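Aspartate aminotransferase (Plasmodium falciparum, PDB 3K7Y) probably catalyses, as a pyridoxal phosphate-dependent homodimer, transfer of the amino group of L-aspartate to 2-oxoglutarate, giving oxaloacetate and L-glutamate. Local coordinates at residues 220-223 / 224-228; 366-370 / 371-375; 384-388 / 389-393. One frame throughout, in Å; residues are numbered along the deposited sequence.

Contact 1. Residues 220-223 / 224-228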
# COMPACT_ATOMS: atom_id res chain seq x y z
N GLY A 220 18.46 9.32 -17.86
CA GLY A 220 19.88 9.17 -18.12
C GLY A 220 20.26 9.51 -19.54
O GLY A 220 21.38 9.95 -19.82
N HIS A 221 19.31 9.30 -20.44
CA HIS A 221 19.55 9.51 -21.87
C HIS A 221 18.44 10.29 -22.54
O HIS A 221 17.58 10.85 -21.87
CB HIS A 221 19.75 8.16 -22.55
CG HIS A 221 20.96 7.43 -22.08
ND1 HIS A 221 22.14 8.07 -21.77
CD2 HIS A 221 21.18 6.11 -21.86
CE1 HIS A 221 23.03 7.18 -21.39
NE2 HIS A 221 22.47 5.98 -21.44
N THR A 222 18.50 10.35 -23.86
CA THR A 222 17.45 10.97 -24.66
C THR A 222 16.41 9.91 -25.04
O THR A 222 15.21 10.12 -24.90
CB THR A 222 18.04 11.65 -25.91
OG1 THR A 222 19.34 11.11 -26.15
CG2 THR A 222 18.16 13.15 -25.68
N ASN A 223 16.89 8.76 -25.50
CA ASN A 223 16.04 7.60 -25.73
C ASN A 223 15.92 6.88 -24.41
O ASN A 223 16.90 6.75 -23.69
CB ASN A 223 16.65 6.68 -26.79
CG ASN A 223 15.77 5.46 -27.10
OD1 ASN A 223 14.82 5.14 -26.37
ND2 ASN A 223 16.09 4.77 -28.18
N LEU A 224 14.71 6.43 -24.08
CA LEU A 224 14.47 5.84 -22.76
C LEU A 224 14.61 4.32 -22.79
O LEU A 224 14.56 3.67 -21.74
CB LEU A 224 13.11 6.28 -22.19
CG LEU A 224 11.85 5.80 -22.89
CD1 LEU A 224 11.37 4.52 -22.24
CD2 LEU A 224 10.77 6.85 -22.81
N GLU A 225 14.79 3.76 -23.97
CA GLU A 225 15.14 2.35 -24.04
C GLU A 225 16.61 2.20 -23.74
O GLU A 225 17.03 1.15 -23.28
CB GLU A 225 14.78 1.74 -25.40
CG GLU A 225 13.28 1.66 -25.65
CD GLU A 225 12.90 0.71 -26.78
OE1 GLU A 225 11.87 0.01 -26.63
OE2 GLU A 225 13.61 0.64 -27.81
N GLU A 226 17.39 3.25 -23.99
CA GLU A 226 18.83 3.26 -23.66
C GLU A 226 19.04 2.90 -22.19
O GLU A 226 19.73 1.93 -21.88
CB GLU A 226 19.49 4.62 -23.97
CG GLU A 226 20.09 4.81 -25.38
CD GLU A 226 21.18 5.92 -25.43
OE1 GLU A 226 22.29 5.67 -24.90
OE2 GLU A 226 20.93 7.03 -25.99
N ASP A 227 18.41 3.67 -21.30
CA ASP A 227 18.57 3.55 -19.84
C ASP A 227 18.46 2.14 -19.28
O ASP A 227 18.94 1.86 -18.18
CB ASP A 227 17.52 4.42 -19.14
CG ASP A 227 17.83 5.90 -19.24
OD1 ASP A 227 18.97 6.25 -19.62
OD2 ASP A 227 16.94 6.71 -18.94
N VAL A 228 17.84 1.26 -20.06
CA VAL A 228 17.54 -0.09 -19.61
C VAL A 228 18.25 -1.15 -20.48
O VAL A 228 17.83 -2.30 -20.54
CB VAL A 228 16.00 -0.27 -19.56
CG1 VAL A 228 15.46 -0.99 -20.80
CG2 VAL A 228 15.58 -0.95 -18.28

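Contact 2. Residues 366-370 / 371-375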
# COMPACT_ATOMS: atom_id res chain seq x y z
N GLU A 366 25.73 22.62 6.08
CA GLU A 366 25.05 23.28 7.19
C GLU A 366 25.36 24.77 7.21
O GLU A 366 24.73 25.53 7.94
CB GLU A 366 25.40 22.61 8.53
CG GLU A 366 24.22 22.45 9.51
CD GLU A 366 23.01 21.71 8.90
OE1 GLU A 366 21.87 22.14 9.17
OE2 GLU A 366 23.19 20.72 8.15
N HIS A 367 26.32 25.19 6.39
CA HIS A 367 26.59 26.61 6.22
C HIS A 367 25.78 27.18 5.08
O HIS A 367 25.55 28.38 5.00
CB HIS A 367 28.08 26.89 5.99
CG HIS A 367 28.51 28.22 6.51
ND1 HIS A 367 27.84 29.39 6.19
CD2 HIS A 367 29.51 28.57 7.36
CE1 HIS A 367 28.42 30.40 6.81
NE2 HIS A 367 29.43 29.94 7.53
N LEU A 368 25.34 26.31 4.18
CA LEU A 368 24.55 26.72 3.04
C LEU A 368 23.13 26.99 3.47
O LEU A 368 22.28 27.34 2.64
CB LEU A 368 24.55 25.62 1.97
CG LEU A 368 25.53 25.66 0.79
CD1 LEU A 368 25.26 24.49 -0.14
CD2 LEU A 368 25.44 26.97 0.01
N LYS A 369 22.86 26.80 4.76
CA LYS A 369 21.52 27.01 5.31
C LYS A 369 21.37 28.39 5.94
O LYS A 369 20.25 28.90 6.02
CB LYS A 369 21.13 25.89 6.27
CG LYS A 369 20.82 24.59 5.53
CD LYS A 369 20.52 23.39 6.43
CE LYS A 369 20.26 22.14 5.57
NZ LYS A 369 20.73 20.86 6.19
N THR A 370 22.49 29.01 6.35
CA THR A 370 22.48 30.40 6.83
C THR A 370 22.00 31.32 5.71
O THR A 370 21.35 32.34 5.95
CB THR A 370 23.86 30.89 7.41
OG1 THR A 370 24.73 31.32 6.36
CG2 THR A 370 24.56 29.81 8.22
N HIS A 371 22.36 30.96 4.49
CA HIS A 371 21.69 31.44 3.29
C HIS A 371 20.57 30.43 3.07
O HIS A 371 20.60 29.33 3.61
CB HIS A 371 22.67 31.44 2.13
CG HIS A 371 24.06 31.82 2.53
ND1 HIS A 371 24.43 33.13 2.74
CD2 HIS A 371 25.15 31.07 2.79
CE1 HIS A 371 25.70 33.17 3.10
NE2 HIS A 371 26.16 31.93 3.13
N HIS A 372 19.56 30.78 2.29
CA HIS A 372 18.34 29.99 2.42
C HIS A 372 18.21 28.89 1.37
O HIS A 372 17.18 28.71 0.72
CB HIS A 372 17.13 30.92 2.60
CG HIS A 372 17.31 31.89 3.73
ND1 HIS A 372 17.70 33.20 3.53
CD2 HIS A 372 17.23 31.72 5.07
CE1 HIS A 372 17.83 33.81 4.69
NE2 HIS A 372 17.55 32.93 5.65
N ILE A 373 19.30 28.12 1.26
CA ILE A 373 19.39 27.01 0.30
C ILE A 373 19.62 25.64 0.96
O ILE A 373 20.57 25.46 1.74
CB ILE A 373 20.47 27.26 -0.78
CG1 ILE A 373 20.78 25.94 -1.49
CG2 ILE A 373 21.71 27.94 -0.19
CD1 ILE A 373 22.21 25.76 -1.95
N TYR A 374 18.76 24.67 0.64
CA TYR A 374 18.81 23.34 1.27
C TYR A 374 19.21 22.19 0.33
O TYR A 374 18.76 22.10 -0.81
CB TYR A 374 17.51 23.03 2.05
CG TYR A 374 17.07 24.19 2.91
CD1 TYR A 374 16.13 25.11 2.44
CD2 TYR A 374 17.62 24.40 4.17
CE1 TYR A 374 15.73 26.20 3.22
CE2 TYR A 374 17.23 25.50 4.97
CZ TYR A 374 16.29 26.39 4.48
OH TYR A 374 15.88 27.47 5.24
N ILE A 375 20.03 21.30 0.88
CA ILE A 375 20.85 20.34 0.13
C ILE A 375 21.06 19.14 1.05
O ILE A 375 21.10 19.32 2.26
CB ILE A 375 22.20 21.02 -0.20
CG1 ILE A 375 23.31 20.01 -0.48
CG2 ILE A 375 22.64 21.89 0.98
CD1 ILE A 375 24.69 20.47 -0.03

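Contact 3. Residues 384-388 / 389-393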
# COMPACT_ATOMS: atom_id res chain seq x y z
N SER A 384 16.86 19.81 -10.90
CA SER A 384 15.61 20.30 -11.51
C SER A 384 15.05 21.56 -10.85
O SER A 384 14.09 22.16 -11.35
CB SER A 384 14.55 19.19 -11.52
OG SER A 384 14.55 18.52 -10.28
N GLY A 385 15.67 21.97 -9.73
CA GLY A 385 15.21 23.13 -8.98
C GLY A 385 16.14 24.33 -9.07
O GLY A 385 16.22 25.13 -8.14
N ILE A 386 16.84 24.45 -10.20
CA ILE A 386 17.73 25.59 -10.42
C ILE A 386 17.24 26.38 -11.63
O ILE A 386 17.51 26.02 -12.78
CB ILE A 386 19.21 25.17 -10.59
CG1 ILE A 386 19.71 24.39 -9.38
CG2 ILE A 386 20.06 26.39 -10.74
CD1 ILE A 386 20.89 23.48 -9.66
N THR A 387 16.50 27.46 -11.37
CA THR A 387 15.96 28.27 -12.44
C THR A 387 17.03 29.22 -12.97
O THR A 387 18.04 29.47 -12.31
CB THR A 387 14.69 29.07 -12.00
OG1 THR A 387 13.80 28.21 -11.28
CG2 THR A 387 13.93 29.64 -13.20
N LYS A 388 16.80 29.72 -14.18
CA LYS A 388 17.55 30.80 -14.78
C LYS A 388 17.74 31.98 -13.81
O LYS A 388 18.75 32.68 -13.86
CB LYS A 388 16.82 31.26 -16.05
CG LYS A 388 17.59 32.23 -16.94
CD LYS A 388 16.73 32.64 -18.13
CE LYS A 388 17.53 33.38 -19.19
NZ LYS A 388 16.75 33.45 -20.46
N ASN A 389 16.75 32.19 -12.94
CA ASN A 389 16.84 33.21 -11.91
C ASN A 389 17.84 32.79 -10.84
O ASN A 389 18.61 33.60 -10.32
CB ASN A 389 15.47 33.44 -11.26
CG ASN A 389 14.38 33.71 -12.29
OD1 ASN A 389 14.33 33.08 -13.34
ND2 ASN A 389 13.49 34.65 -11.97
N ASN A 390 17.83 31.49 -10.55
CA ASN A 390 18.47 30.92 -9.37
C ASN A 390 19.99 30.79 -9.44
O ASN A 390 20.67 31.07 -8.45
CB ASN A 390 17.84 29.57 -9.03
CG ASN A 390 16.51 29.72 -8.31
OD1 ASN A 390 16.39 29.36 -7.14
ND2 ASN A 390 15.51 30.27 -9.00
N VAL A 391 20.50 30.39 -10.60
CA VAL A 391 21.93 30.12 -10.78
C VAL A 391 22.87 31.07 -10.03
O VAL A 391 23.66 30.63 -9.21
CB VAL A 391 22.33 30.03 -12.27
CG1 VAL A 391 21.97 28.68 -12.83
CG2 VAL A 391 21.69 31.16 -13.08
N ASP A 392 22.76 32.38 -10.31
CA ASP A 392 23.64 33.35 -9.66
C ASP A 392 23.64 33.12 -8.16
O ASP A 392 24.65 32.69 -7.60
CB ASP A 392 23.24 34.80 -9.99
CG ASP A 392 23.88 35.85 -9.03
OD1 ASP A 392 23.35 36.99 -8.96
OD2 ASP A 392 24.90 35.55 -8.35
N TYR A 393 22.51 33.39 -7.52
CA TYR A 393 22.45 33.33 -6.07
C TYR A 393 23.10 32.04 -5.55
O TYR A 393 24.02 32.09 -4.73
CB TYR A 393 21.02 33.47 -5.57
CG TYR A 393 20.94 33.52 -4.07
CD1 TYR A 393 21.36 34.65 -3.37
CD2 TYR A 393 20.46 32.42 -3.35
CE1 TYR A 393 21.29 34.69 -1.97
CE2 TYR A 393 20.39 32.45 -1.96
CZ TYR A 393 20.81 33.59 -1.27
OH TYR A 393 20.74 33.63 0.10

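Contact 1. Residues 220-223 / 224-228
Asp227 reaches back to Gly220 and accepts its backbone N-H: Gly220 N lies 3.2 Å from Asp227 OD2, with an N-H...O angle of 152°. The donor comes from the syn side of the carboxylate, tilted from its plane. Beside this bond the Glu226 carboxylate lies over one face of the His221 ring, the two planes only 16° apart, so the groups are stacked. Glu226 OE1 stands 3.3 Å above the ring plane of His221, displaced toward the rim, and its approach to NE2 is too poorly angled for a hydrogen bond. A third tie is an Asx turn, in which Glu225 N donates to Asn223 OD1 at 2.8 Å. Asn223 swings its amide away from its own backbone N (chi1 -178°), bringing OD1 to that N-H, which sits above the carbonyl plane rather than on a lone pair.

Further out, Gly218 N also donates to Asp227 OD2, and Ser182 OG bonds weakly to OD1. Leu224 packs on Ile311 and Leu314 of helix 304-335, while Glu225 turns its carboxylate to a salt bridge with Arg232. Residues 220-228 lie in the loop between strand 209-214 of the cofactor-binding large domain and helix 229-235, with the Asp227 side chain about 13 Å from bound pyridoxal phosphate. Two backbone N-H groups converging on one oxygen of the buried Asp227 would be expected to favour its ionised form.

Contact 2. Residues 366-370 / 371-375
Leu368 and Ile373 meet obliquely through their terminal methyls, CD1 of Leu368 lying 3.8 Å from CD1 of Ile373. Ile373 holds CG1 anti to its backbone N (chi1 165°), which directs that branch toward the leucine. The same Leu368 CD1 touches Ile375 CG2 at 3.9 Å, here with the side chains at about a right angle.

Lys369 runs across Tyr374, also nearly perpendicular: its CG is 3.5 Å from Tyr374 CD2, and its CD lies in the ring plane at the edge. Beyond the ring, NZ of Lys369 forms a salt bridge with Glu366 OE2 at 3.1 Å, on the syn side of the carboxylate but tilted from its plane. Thr370 and His371 point the same way, with Thr370 OG1 3.5 Å above the centre of the imidazole; that hydroxyl also donates a weak bond to His367 O. The backbone link from Ile373 N to Leu368 O, 3.4 Å, is weak too.

The chain runs on into strand 373-374, which pairs in parallel with strand 32-33. Chemically, one weak hydrogen bond joins 366-370 to 371-375, whereas Leu368 meets both isoleucines, and the Lys369 methylenes the CD2/CE2 edge of Tyr374, through carbon; cohesion between the segments therefore rests mainly on apolar contact.

Contact 3. Residues 384-388 / 389-393
The N-terminal turn of helix 390-403, in the small domain of this aminotransferase, is the setting in which Thr387 and Ile386 meet Asn390 and Val391. Thr387 O takes two amides. Val391 N donates to it at 3.1 Å, an i to i+4 bond of alpha-helical spacing; the C=O...N angle of 174° shows the carbonyl aimed almost straight at its donor. Asn390 N, 2.7 Å from Thr387 O, adds a weak second bond, bent to 130° at the hydrogen.

The apolar side of the turn is formed by Ile386 and Val391, which cross at about a right angle, Ile386 CG2 lying 3.6 Å from Val391 CG1. Ile386 places CG2 anti to its backbone N, which brings this branch to the valine. Both residues also touch helix 304-335, Ile386 at Phe328 and Val391 at Leu327 and Lys331. The start of helix 390-403 is therefore seated on the long helix by the side chains of Ile386 and Val391 and by a hydrogen bond from Asn324 ND2 to Ile386 O.

Elsewhere on the turn the Asn390 side chain crosses Thr387 obliquely, its ND2 3.3 Å from Thr387 CB. Asn389 instead lies alongside Thr387 and points the same way, with OD1 3.5 Å from Thr387 CG2.

How the contacts relate
All three contacts are partly buried turns that lead into a regular element: contacts 1 and 3 into helices, contact 2 into a short strand. The centre of contact 1 lies about 14 Å from the chain centre, those of contacts 2 and 3 about 25 and 24 Å. Each mixes depths: buried Asp227 and Leu224 against exposed Asn223, buried Leu368 against exposed Thr370, buried Ile386 and Val391 against exposed Lys388 and Asn389. Contact 1 bonds through a carboxylate and an asparagine, contact 2 is mostly apolar, and contact 3 joins backbone bonding to a methyl pair. Contacts 2 and 3 meet, Tyr393 OH lying 3.5 Å from His371 CB, and both reach strand 32-33. Contacts 1 and 3 share helix 304-335.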